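Local coordinates for protein ATP-dependent Clp protease proteolytic subunit (Plasmodium falciparum, PDB 4GM2) that is an inactive subunit of the apicoplast-localized caseinolytic protease complex, assembling as a seven-membered ring in a family generally associated with ATP-dependent serine peptidase activity, at residues T83-I88 with Y108-I113; K161-I166 with K172-I177. One frame throughout, in Å; residues are numbered along the deposited sequence.

Contact 1: T83-I88 with Y108-I113; sequences TDVISI and YGIACI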
# COMPACT_ATOMS: atom_id res chain seq x y z
N THR A 83 3.51 -29.13 15.61
CA THR A 83 3.16 -28.48 16.87
C THR A 83 2.15 -27.36 16.65
O THR A 83 1.32 -27.09 17.52
CB THR A 83 4.38 -27.88 17.60
OG1 THR A 83 5.12 -27.07 16.68
CG2 THR A 83 5.27 -28.99 18.15
N ASP A 84 2.23 -26.72 15.48
CA ASP A 84 1.28 -25.67 15.10
C ASP A 84 -0.13 -26.22 15.03
O ASP A 84 -1.06 -25.60 15.55
CB ASP A 84 1.66 -25.04 13.75
CG ASP A 84 2.72 -23.96 13.88
OD1 ASP A 84 3.11 -23.62 15.03
OD2 ASP A 84 3.16 -23.44 12.83
N VAL A 85 -0.29 -27.37 14.38
CA VAL A 85 -1.60 -28.01 14.27
C VAL A 85 -2.04 -28.59 15.62
O VAL A 85 -3.23 -28.55 15.95
CB VAL A 85 -1.68 -29.02 13.10
CG1 VAL A 85 -0.98 -30.33 13.44
CG2 VAL A 85 -3.12 -29.28 12.71
N ILE A 86 -1.09 -29.11 16.40
CA ILE A 86 -1.37 -29.56 17.77
C ILE A 86 -1.90 -28.39 18.59
O ILE A 86 -2.84 -28.54 19.39
CB ILE A 86 -0.14 -30.18 18.47
CG1 ILE A 86 0.21 -31.55 17.87
CG2 ILE A 86 -0.40 -30.36 19.97
CD1 ILE A 86 1.59 -32.07 18.25
N SER A 87 -1.30 -27.22 18.38
CA SER A 87 -1.76 -26.00 19.03
C SER A 87 -3.16 -25.61 18.61
O SER A 87 -3.96 -25.24 19.46
CB SER A 87 -0.80 -24.85 18.78
OG SER A 87 0.12 -24.78 19.84
N ILE A 88 -3.46 -25.71 17.31
CA ILE A 88 -4.78 -25.36 16.78
C ILE A 88 -5.88 -26.27 17.34
O ILE A 88 -6.89 -25.78 17.86
CB ILE A 88 -4.81 -25.36 15.23
CG1 ILE A 88 -3.89 -24.27 14.68
CG2 ILE A 88 -6.23 -25.15 14.72
CD1 ILE A 88 -3.47 -24.48 13.24
N TYR A 108 -4.06 -32.82 3.33
CA TYR A 108 -2.89 -33.69 3.44
C TYR A 108 -2.08 -33.41 4.69
O TYR A 108 -1.95 -32.27 5.11
CB TYR A 108 -2.00 -33.55 2.20
CG TYR A 108 -2.65 -33.90 0.88
CD1 TYR A 108 -3.76 -34.75 0.81
CD2 TYR A 108 -2.13 -33.42 -0.32
CE1 TYR A 108 -4.34 -35.08 -0.40
CE2 TYR A 108 -2.70 -33.74 -1.54
CZ TYR A 108 -3.81 -34.57 -1.57
OH TYR A 108 -4.38 -34.89 -2.78
N GLY A 109 -1.54 -34.48 5.29
CA GLY A 109 -0.66 -34.36 6.44
C GLY A 109 -1.31 -33.69 7.63
O GLY A 109 -2.31 -34.18 8.17
N ILE A 110 -0.74 -32.56 8.04
CA ILE A 110 -1.24 -31.85 9.22
C ILE A 110 -2.61 -31.23 8.95
O ILE A 110 -3.38 -30.98 9.89
CB ILE A 110 -0.23 -30.81 9.75
CG1 ILE A 110 0.09 -29.74 8.69
CG2 ILE A 110 1.04 -31.50 10.22
CD1 ILE A 110 0.80 -28.51 9.23
N ALA A 111 -2.93 -31.01 7.68
CA ALA A 111 -4.25 -30.53 7.29
C ALA A 111 -5.31 -31.62 7.46
O ALA A 111 -6.48 -31.33 7.72
CB ALA A 111 -4.24 -30.00 5.87
N CYS A 112 -4.89 -32.88 7.32
CA CYS A 112 -5.77 -34.03 7.56
C CYS A 112 -6.08 -34.18 9.05
O CYS A 112 -7.23 -34.45 9.42
CB CYS A 112 -5.15 -35.31 7.01
SG CYS A 112 -6.21 -36.77 7.13
N ILE A 113 -5.06 -34.02 9.89
CA ILE A 113 -5.23 -34.00 11.34
C ILE A 113 -6.24 -32.92 11.73
O ILE A 113 -7.17 -33.16 12.51
CB ILE A 113 -3.88 -33.73 12.05
CG1 ILE A 113 -2.91 -34.88 11.81
CG2 ILE A 113 -4.08 -33.50 13.54
CD1 ILE A 113 -1.46 -34.54 12.07
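The flat group where Val85 meets Ile110 is the peptide carbonyl of Ile110, and the CG2 methyl of Val85 stands 3.3 Å from its O, tilted off the peptide plane to one side. No aromatic or amide side chain takes part, and everything else that meets is aliphatic. Val85 reaches over with its other branch as well: CG1 rests 3.8 Å from Ile110 CB and 4.0 Å from Ile110 CG2, the two side chains crossing obliquely. With Val85 CG2 anti to its own backbone nitrogen (chi1 of CG1 77°), one methyl goes to the carbonyl and the other to the beta-branch. Ile113, one turn on, joins more loosely, its CG2 4.4 Å from Val85 CG2. No hydrogen bond links the segments. Gly109, the N-cap of helix 110-116, has positive phi and probably occupies the place where active ClpP subunits carry the nucleophilic serine, consistent with an inactive subunit. Helix 81-94 belongs to the beta-alpha-beta crossover from strand 61-67 to strand 99-103. Ile88 turns to helix 39-55, Ile86 and Ile113 to helix 148-170, and Cys112 to strand 130-133, while Ser87 OG hydrogen-bonds Leu104 O of a second subunit.

Contact 2: K161-I166 with K172-I177; sequences KVIEII and KDTNVI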
# COMPACT_ATOMS: atom_id res chain seq x y z
N LYS A 161 1.89 -37.21 20.80
CA LYS A 161 0.67 -36.39 20.77
C LYS A 161 -0.10 -36.53 19.46
O LYS A 161 -1.33 -36.61 19.47
CB LYS A 161 1.00 -34.91 21.00
CG LYS A 161 1.33 -34.56 22.43
CD LYS A 161 2.00 -33.20 22.51
CE LYS A 161 2.62 -32.97 23.87
NZ LYS A 161 3.48 -31.75 23.84
N VAL A 162 0.63 -36.55 18.34
CA VAL A 162 0.01 -36.66 17.02
C VAL A 162 -0.68 -38.03 16.85
O VAL A 162 -1.77 -38.11 16.29
CB VAL A 162 0.99 -36.32 15.87
CG1 VAL A 162 2.28 -37.11 15.99
CG2 VAL A 162 0.36 -36.56 14.51
N ILE A 163 -0.05 -39.09 17.36
CA ILE A 163 -0.68 -40.41 17.39
C ILE A 163 -1.93 -40.38 18.27
O ILE A 163 -2.95 -40.97 17.93
CB ILE A 163 0.29 -41.52 17.86
CG1 ILE A 163 1.41 -41.72 16.82
CG2 ILE A 163 -0.44 -42.83 18.09
CD1 ILE A 163 2.52 -42.66 17.27
N GLU A 164 -1.84 -39.66 19.39
CA GLU A 164 -2.92 -39.55 20.37
C GLU A 164 -4.15 -38.85 19.80
O GLU A 164 -5.28 -39.29 19.99
CB GLU A 164 -2.41 -38.81 21.60
CG GLU A 164 -3.04 -39.24 22.92
CD GLU A 164 -2.16 -38.91 24.11
OE1 GLU A 164 -2.66 -38.21 25.03
OE2 GLU A 164 -0.98 -39.33 24.14
N ILE A 165 -3.91 -37.74 19.09
CA ILE A 165 -4.97 -36.97 18.44
C ILE A 165 -5.68 -37.80 17.35
O ILE A 165 -6.90 -37.90 17.35
CB ILE A 165 -4.42 -35.65 17.86
CG1 ILE A 165 -3.95 -34.73 18.99
CG2 ILE A 165 -5.45 -34.95 16.98
CD1 ILE A 165 -3.09 -33.56 18.56
N ILE A 166 -4.91 -38.41 16.45
CA ILE A 166 -5.47 -39.20 15.36
C ILE A 166 -6.22 -40.43 15.89
O ILE A 166 -7.30 -40.76 15.40
CB ILE A 166 -4.40 -39.61 14.33
CG1 ILE A 166 -3.77 -38.36 13.70
CG2 ILE A 166 -5.01 -40.48 13.23
CD1 ILE A 166 -2.48 -38.63 12.96
N LYS A 172 -9.69 -45.28 17.16
CA LYS A 172 -8.84 -46.45 16.96
C LYS A 172 -7.74 -46.50 18.02
O LYS A 172 -7.41 -45.47 18.62
CB LYS A 172 -8.23 -46.45 15.56
CG LYS A 172 -9.23 -46.17 14.46
CD LYS A 172 -8.91 -46.90 13.17
CE LYS A 172 -9.96 -46.59 12.11
NZ LYS A 172 -11.36 -46.89 12.54
N ASP A 173 -7.19 -47.70 18.25
CA ASP A 173 -6.08 -47.90 19.18
C ASP A 173 -4.82 -47.18 18.71
O ASP A 173 -4.61 -47.00 17.51
CB ASP A 173 -5.78 -49.40 19.34
CG ASP A 173 -6.89 -50.16 20.03
OD1 ASP A 173 -7.86 -49.54 20.52
OD2 ASP A 173 -6.79 -51.41 20.10
N THR A 174 -3.97 -46.78 19.65
CA THR A 174 -2.71 -46.14 19.29
C THR A 174 -1.77 -47.11 18.58
O THR A 174 -0.89 -46.69 17.84
CB THR A 174 -1.98 -45.50 20.50
OG1 THR A 174 -1.98 -46.41 21.60
CG2 THR A 174 -2.64 -44.19 20.90
N ASN A 175 -1.98 -48.41 18.79
CA ASN A 175 -1.22 -49.48 18.13
C ASN A 175 -1.48 -49.53 16.62
O ASN A 175 -0.53 -49.64 15.83
CB ASN A 175 -1.56 -50.85 18.73
CG ASN A 175 -1.49 -50.85 20.25
OD1 ASN A 175 -2.14 -50.05 20.92
ND2 ASN A 175 -0.71 -51.78 20.79
N VAL A 176 -2.75 -49.45 16.23
CA VAL A 176 -3.14 -49.49 14.82
C VAL A 176 -2.80 -48.18 14.10
O VAL A 176 -2.45 -48.19 12.92
CB VAL A 176 -4.63 -49.91 14.63
CG1 VAL A 176 -5.57 -49.09 15.51
CG2 VAL A 176 -5.07 -49.83 13.17
N ILE A 177 -2.89 -47.06 14.82
CA ILE A 177 -2.54 -45.75 14.28
C ILE A 177 -1.01 -45.60 14.15
O ILE A 177 -0.52 -45.08 13.14
CB ILE A 177 -3.16 -44.60 15.10
CG1 ILE A 177 -4.70 -44.61 14.97
CG2 ILE A 177 -2.60 -43.24 14.69
CD1 ILE A 177 -5.23 -44.47 13.56
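Ile177 and Ile166 make the tight, buried side of this contact, methyl against methyl, with CG2 of each 3.9 Å from the other and the side chains crossing at a slant. Ile177 is bent back on itself (chi2 -59°), which brings its CD1 to 4.0 Å from the same Ile166 CG2, so two carbons of one isoleucine converge on a single methyl of the other. Ile177 CG2 also lies 4.0 Å from Ile163 O, a backbone oxygen already hydrogen-bonded by Ser167 OG. The setting is a pair of helices joined by a short connection: 148-170, equivalent to the long handle helix of the ClpP fold, and 174-180, which begins after Asp173 in the N-cap position. Towards that start the contact opens to solvent. Thr174 is exposed, and its CG2 meets Ile163 CG2 at 3.8 Å, the side chains lying at about a right angle; Thr174 CB is 3.9 Å from the same methyl. Glu164 sets out from the backbone away from segment 172-177, and its OE1 makes a weak, long ion pair with Lys127 NZ of a second subunit. Leu181 touches Ile163 and Phe195 touches Ile177, and Lys172 forms a cation-pi interaction with Phe195.

The two contacts follow one another along the chain, contact 1 closing before contact 2 opens, and their centres lie about 14 Å apart; the centre of contact 1 is about 3 Å from the centre of the chain, that of contact 2 about 14 Å. Helix 148-170 connects them: its 161-166 segment packs on helix 174-180 while also meeting the helices of contact 1, with Ile113 CD1 3.7 Å from Val162 CG2 and Ile86 CG1 3.9 Å from Ile165 CD1. Apolar packing therefore runs from helices 81-94 and 110-116 outwards through the handle helix to the short helix after it. Both contacts also touch the second subunit, placing this layered helical packing beside a subunit interface of the ring.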